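Local coordinates for pesticidal crystal protein Cry2Aa (Bacillus thuringiensis serovar kurstaki, PDB 1I5P), which binds to midgut epithelial cells of dipteran and lepidopteran larvae and promotes their colloid-osmotic lysis, at residues 299-311 / 473-485. Residues are numbered along the deposited sequence; the frame is centred on the assembly and turned at random.
Sequences LFQVNSNYILSGI and NIYAANENGTMIH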
loop_
_atom_site.group_PDB
_atom_site.type_symbol
_atom_site.label_atom_id
_atom_site.label_comp_id
_atom_site.label_asym_id
_atom_site.label_seq_id
_atom_site.Cartn_x
_atom_site.Cartn_y
_atom_site.Cartn_z
ATOM N N LEU A 299 -14.370 -6.165 2.173
ATOM C CA LEU A 299 -15.277 -5.874 1.068
ATOM C C LEU A 299 -14.559 -5.145 -0.060
ATOM O O LEU A 299 -14.754 -5.453 -1.236
ATOM C CB LEU A 299 -16.437 -5.005 1.551
ATOM C CG LEU A 299 -17.359 -4.420 0.478
ATOM C CD1 LEU A 299 -18.174 -5.528 -0.165
ATOM C CD2 LEU A 299 -18.282 -3.384 1.107
ATOM N N PHE A 300 -13.737 -4.169 0.315
ATOM C CA PHE A 300 -12.992 -3.363 -0.646
ATOM C C PHE A 300 -11.948 -4.154 -1.431
ATOM O O PHE A 300 -11.510 -3.710 -2.491
ATOM C CB PHE A 300 -12.326 -2.181 0.070
ATOM C CG PHE A 300 -13.304 -1.239 0.735
ATOM C CD1 PHE A 300 -12.866 -0.335 1.699
ATOM C CD2 PHE A 300 -14.660 -1.253 0.398
ATOM C CE1 PHE A 300 -13.753 0.543 2.319
ATOM C CE2 PHE A 300 -15.556 -0.377 1.014
ATOM C CZ PHE A 300 -15.096 0.521 1.978
ATOM N N GLN A 301 -11.555 -5.322 -0.927
ATOM C CA GLN A 301 -10.559 -6.130 -1.626
ATOM C C GLN A 301 -11.142 -7.358 -2.322
ATOM O O GLN A 301 -10.411 -8.274 -2.694
ATOM C CB GLN A 301 -9.453 -6.551 -0.660
ATOM C CG GLN A 301 -8.599 -5.381 -0.205
ATOM C CD GLN A 301 -7.493 -5.806 0.718
ATOM O OE1 GLN A 301 -6.434 -6.247 0.271
ATOM N NE2 GLN A 301 -7.731 -5.685 2.022
ATOM N N VAL A 302 -12.460 -7.379 -2.492
ATOM C CA VAL A 302 -13.100 -8.498 -3.165
ATOM C C VAL A 302 -12.633 -8.514 -4.615
ATOM O O VAL A 302 -12.691 -7.497 -5.304
ATOM C CB VAL A 302 -14.642 -8.380 -3.120
ATOM C CG1 VAL A 302 -15.278 -9.264 -4.203
ATOM C CG2 VAL A 302 -15.146 -8.792 -1.748
ATOM N N ASN A 303 -12.166 -9.674 -5.065
ATOM C CA ASN A 303 -11.681 -9.852 -6.428
ATOM C C ASN A 303 -10.426 -9.026 -6.697
ATOM O O ASN A 303 -10.204 -8.591 -7.822
ATOM C CB ASN A 303 -12.768 -9.469 -7.443
ATOM C CG ASN A 303 -13.921 -10.467 -7.487
ATOM O OD1 ASN A 303 -13.789 -11.601 -7.036
ATOM N ND2 ASN A 303 -15.048 -10.051 -8.060
ATOM N N SER A 304 -9.611 -8.807 -5.670
ATOM C CA SER A 304 -8.379 -8.031 -5.829
ATOM C C SER A 304 -7.370 -8.735 -6.724
ATOM O O SER A 304 -6.466 -8.099 -7.258
ATOM C CB SER A 304 -7.722 -7.772 -4.470
ATOM O OG SER A 304 -8.222 -6.588 -3.871
ATOM N N ASN A 305 -7.520 -10.048 -6.878
ATOM C CA ASN A 305 -6.599 -10.816 -7.703
ATOM C C ASN A 305 -6.993 -10.804 -9.178
ATOM O O ASN A 305 -6.271 -11.321 -10.030
ATOM C CB ASN A 305 -6.501 -12.253 -7.184
ATOM C CG ASN A 305 -7.834 -12.972 -7.192
ATOM O OD1 ASN A 305 -8.859 -12.414 -6.813
ATOM N ND2 ASN A 305 -7.819 -14.232 -7.617
ATOM N N TYR A 306 -8.138 -10.201 -9.483
ATOM C CA TYR A 306 -8.599 -10.109 -10.862
ATOM C C TYR A 306 -8.207 -8.768 -11.475
ATOM O O TYR A 306 -7.780 -7.850 -10.766
ATOM C CB TYR A 306 -10.119 -10.285 -10.935
ATOM C CG TYR A 306 -10.559 -11.722 -10.782
ATOM C CD1 TYR A 306 -10.729 -12.288 -9.522
ATOM C CD2 TYR A 306 -10.737 -12.536 -11.901
ATOM C CE1 TYR A 306 -11.061 -13.635 -9.376
ATOM C CE2 TYR A 306 -11.066 -13.880 -11.769
ATOM C CZ TYR A 306 -11.227 -14.423 -10.508
ATOM O OH TYR A 306 -11.536 -15.757 -10.398
ATOM N N ILE A 307 -8.347 -8.664 -12.793
ATOM C CA ILE A 307 -8.007 -7.436 -13.500
ATOM C C ILE A 307 -9.251 -6.584 -13.729
ATOM O O ILE A 307 -10.139 -6.943 -14.503
ATOM C CB ILE A 307 -7.311 -7.749 -14.837
ATOM C CG1 ILE A 307 -5.982 -8.464 -14.548
ATOM C CG2 ILE A 307 -7.084 -6.471 -15.635
ATOM C CD1 ILE A 307 -5.204 -8.869 -15.777
ATOM N N LEU A 308 -9.299 -5.456 -13.024
ATOM C CA LEU A 308 -10.415 -4.513 -13.085
ATOM C C LEU A 308 -10.712 -4.051 -14.501
ATOM O O LEU A 308 -9.834 -3.537 -15.196
ATOM C CB LEU A 308 -10.109 -3.298 -12.202
ATOM C CG LEU A 308 -11.155 -2.182 -12.108
ATOM C CD1 LEU A 308 -12.433 -2.732 -11.488
ATOM C CD2 LEU A 308 -10.609 -1.026 -11.263
ATOM N N SER A 309 -11.963 -4.215 -14.910
ATOM C CA SER A 309 -12.391 -3.827 -16.245
ATOM C C SER A 309 -13.248 -2.568 -16.207
ATOM O O SER A 309 -13.064 -1.654 -17.011
ATOM C CB SER A 309 -13.190 -4.964 -16.884
ATOM O OG SER A 309 -13.644 -4.589 -18.169
ATOM N N GLY A 310 -14.187 -2.529 -15.267
ATOM C CA GLY A 310 -15.062 -1.380 -15.148
ATOM C C GLY A 310 -16.210 -1.603 -14.182
ATOM O O GLY A 310 -16.128 -2.435 -13.282
ATOM N N ILE A 311 -17.288 -0.855 -14.361
ATOM C CA ILE A 311 -18.451 -0.998 -13.496
ATOM C C ILE A 311 -19.722 -0.822 -14.302
ATOM O O ILE A 311 -19.705 -0.288 -15.413
ATOM C CB ILE A 311 -18.484 0.073 -12.370
ATOM C CG1 ILE A 311 -18.668 1.462 -12.991
ATOM C CG2 ILE A 311 -17.199 0.029 -11.546
ATOM C CD1 ILE A 311 -19.049 2.537 -11.994
ATOM N N ASN A 473 3.416 -4.640 -12.405
ATOM C CA ASN A 473 4.095 -5.697 -13.152
ATOM C C ASN A 473 3.185 -6.885 -13.434
ATOM O O ASN A 473 3.417 -8.002 -12.967
ATOM C CB ASN A 473 5.361 -6.158 -12.415
ATOM C CG ASN A 473 5.066 -6.852 -11.103
ATOM O OD1 ASN A 473 4.210 -6.420 -10.337
ATOM N ND2 ASN A 473 5.794 -7.932 -10.832
ATOM N N ILE A 474 2.146 -6.624 -14.216
ATOM C CA ILE A 474 1.185 -7.642 -14.599
ATOM C C ILE A 474 1.420 -7.951 -16.073
ATOM O O ILE A 474 1.214 -7.099 -16.936
ATOM C CB ILE A 474 -0.262 -7.140 -14.430
ATOM C CG1 ILE A 474 -0.491 -6.666 -12.988
ATOM C CG2 ILE A 474 -1.238 -8.255 -14.790
ATOM C CD1 ILE A 474 -1.763 -5.852 -12.789
ATOM N N TYR A 475 1.858 -9.171 -16.352
ATOM C CA TYR A 475 2.125 -9.586 -17.718
ATOM C C TYR A 475 0.850 -9.567 -18.548
ATOM O O TYR A 475 0.805 -8.989 -19.630
ATOM C CB TYR A 475 2.722 -10.995 -17.734
ATOM C CG TYR A 475 2.924 -11.526 -19.130
ATOM C CD1 TYR A 475 3.730 -10.844 -20.043
ATOM C CD2 TYR A 475 2.293 -12.694 -19.550
ATOM C CE1 TYR A 475 3.903 -11.312 -21.341
ATOM C CE2 TYR A 475 2.457 -13.173 -20.847
ATOM C CZ TYR A 475 3.263 -12.476 -21.737
ATOM O OH TYR A 475 3.434 -12.949 -23.019
ATOM N N ALA A 476 -0.189 -10.210 -18.031
ATOM C CA ALA A 476 -1.470 -10.278 -18.721
ATOM C C ALA A 476 -2.475 -10.971 -17.822
ATOM O O ALA A 476 -2.154 -11.374 -16.708
ATOM C CB ALA A 476 -1.323 -11.059 -20.031
ATOM N N ALA A 477 -3.702 -11.094 -18.308
ATOM C CA ALA A 477 -4.735 -11.770 -17.553
ATOM C C ALA A 477 -4.601 -13.239 -17.879
ATOM O O ALA A 477 -4.383 -13.607 -19.037
ATOM C CB ALA A 477 -6.103 -11.276 -17.963
ATOM N N ASN A 478 -4.713 -14.074 -16.857
ATOM C CA ASN A 478 -4.634 -15.506 -17.056
ATOM C C ASN A 478 -5.961 -15.894 -17.719
ATOM O O ASN A 478 -6.876 -15.073 -17.830
ATOM C CB ASN A 478 -4.505 -16.214 -15.711
ATOM C CG ASN A 478 -3.775 -17.528 -15.819
ATOM O OD1 ASN A 478 -3.849 -18.212 -16.845
ATOM N ND2 ASN A 478 -3.068 -17.897 -14.759
ATOM N N GLU A 479 -6.072 -17.135 -18.161
ATOM C CA GLU A 479 -7.309 -17.577 -18.790
ATOM C C GLU A 479 -8.529 -17.419 -17.867
ATOM O O GLU A 479 -9.655 -17.248 -18.347
ATOM C CB GLU A 479 -7.170 -19.032 -19.252
ATOM C CG GLU A 479 -6.722 -20.008 -18.172
ATOM C CD GLU A 479 -6.402 -21.387 -18.728
ATOM O OE1 GLU A 479 -5.954 -22.259 -17.951
ATOM O OE2 GLU A 479 -6.594 -21.599 -19.943
ATOM N N ASN A 480 -8.313 -17.448 -16.552
ATOM C CA ASN A 480 -9.427 -17.311 -15.613
ATOM C C ASN A 480 -9.702 -15.858 -15.207
ATOM O O ASN A 480 -10.583 -15.581 -14.389
ATOM C CB ASN A 480 -9.190 -18.191 -14.376
ATOM C CG ASN A 480 -8.211 -17.586 -13.388
ATOM O OD1 ASN A 480 -7.376 -16.749 -13.743
ATOM N ND2 ASN A 480 -8.298 -18.026 -12.134
ATOM N N GLY A 481 -8.946 -14.932 -15.793
ATOM C CA GLY A 481 -9.137 -13.517 -15.512
ATOM C C GLY A 481 -8.200 -12.895 -14.488
ATOM O O GLY A 481 -8.184 -11.674 -14.324
ATOM N N THR A 482 -7.407 -13.715 -13.807
ATOM C CA THR A 482 -6.507 -13.191 -12.789
ATOM C C THR A 482 -5.156 -12.735 -13.319
ATOM O O THR A 482 -4.798 -12.979 -14.473
ATOM C CB THR A 482 -6.266 -14.216 -11.669
ATOM O OG1 THR A 482 -5.621 -15.377 -12.214
ATOM C CG2 THR A 482 -7.592 -14.620 -11.030
ATOM N N MET A 483 -4.406 -12.087 -12.438
ATOM C CA MET A 483 -3.093 -11.552 -12.750
ATOM C C MET A 483 -1.981 -12.566 -12.932
ATOM O O MET A 483 -1.840 -13.510 -12.153
ATOM C CB MET A 483 -2.624 -10.606 -11.645
ATOM C CG MET A 483 -3.426 -9.353 -11.434
ATOM S SD MET A 483 -2.810 -8.502 -9.964
ATOM C CE MET A 483 -4.086 -7.252 -9.764
ATOM N N ILE A 484 -1.182 -12.352 -13.967
ATOM C CA ILE A 484 -0.004 -13.175 -14.193
ATOM C C ILE A 484 1.102 -12.167 -13.870
ATOM O O ILE A 484 1.196 -11.109 -14.497
ATOM C CB ILE A 484 0.123 -13.661 -15.653
ATOM C CG1 ILE A 484 -0.966 -14.709 -15.941
ATOM C CG2 ILE A 484 1.522 -14.248 -15.877
ATOM C CD1 ILE A 484 -0.927 -15.299 -17.354
ATOM N N HIS A 485 1.907 -12.485 -12.865
ATOM C CA HIS A 485 2.981 -11.604 -12.429
ATOM C C HIS A 485 4.190 -11.613 -13.344
ATOM O O HIS A 485 4.683 -12.672 -13.724
ATOM C CB HIS A 485 3.390 -11.988 -11.012
ATOM C CG HIS A 485 2.262 -11.897 -10.038
ATOM N ND1 HIS A 485 1.917 -10.718 -9.416
ATOM C CD2 HIS A 485 1.336 -12.809 -9.661
ATOM C CE1 HIS A 485 0.825 -10.907 -8.699
ATOM N NE2 HIS A 485 0.451 -12.167 -8.831
HETATM O O HOH W 1 -12.389 -16.823 -12.602
#
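I307 reaches with its CD1 methyl into the hairpin formed by strands 474-477 and 483-486, a compact example of a side chain of the middle domain seated against a hairpin whose strand 483-486 pairs with strand 530-537 of what is probably the C-terminal domain. Its outer torsion is extended (chi2 178°), which carries CD1 to A477 CB at 3.4 Å, tighter than usual for two carbons, and to I474 CG2 at 4.1 Å. M483 completes this apolar patch: its CG lies beside I307 CG1, while its methyl CE passes on to the carbonyl oxygen of S304. On the other flank, T482 CG2 sits over the centre of one face of the Y306 ring, 3.7 Å from the centroid and 13° off the normal, a CH-pi contact. The same methyl touches N305, whose ND2 is hydrogen-bonded to the carbonyl of A501. Between these groups the backbones form a single bridge, Y306 with T482: M483 N donates to N305 O at 3.1 Å, and I307 N makes a weak bond to G481 O. Further out, N480 OD1 takes two donors, T482 N from above the carbonyl plane (an Asx turn) and T482 OG1 on an in-plane lone pair at 2.7 Å. At the edge of the Y306 ring lies N480 O, 3.2 Å from CE2, and a water hydrogen-bonded to Y306 OH donates to that same oxygen. T482 thus spends its hydroxyl inside its own turn and its methyl on the tyrosine, so the connection leading from helix 293-300 to strand 308-321 meets the hairpin through methyl and ring contacts, one good and one weak backbone bond and a water bridge, with no salt bridge between them.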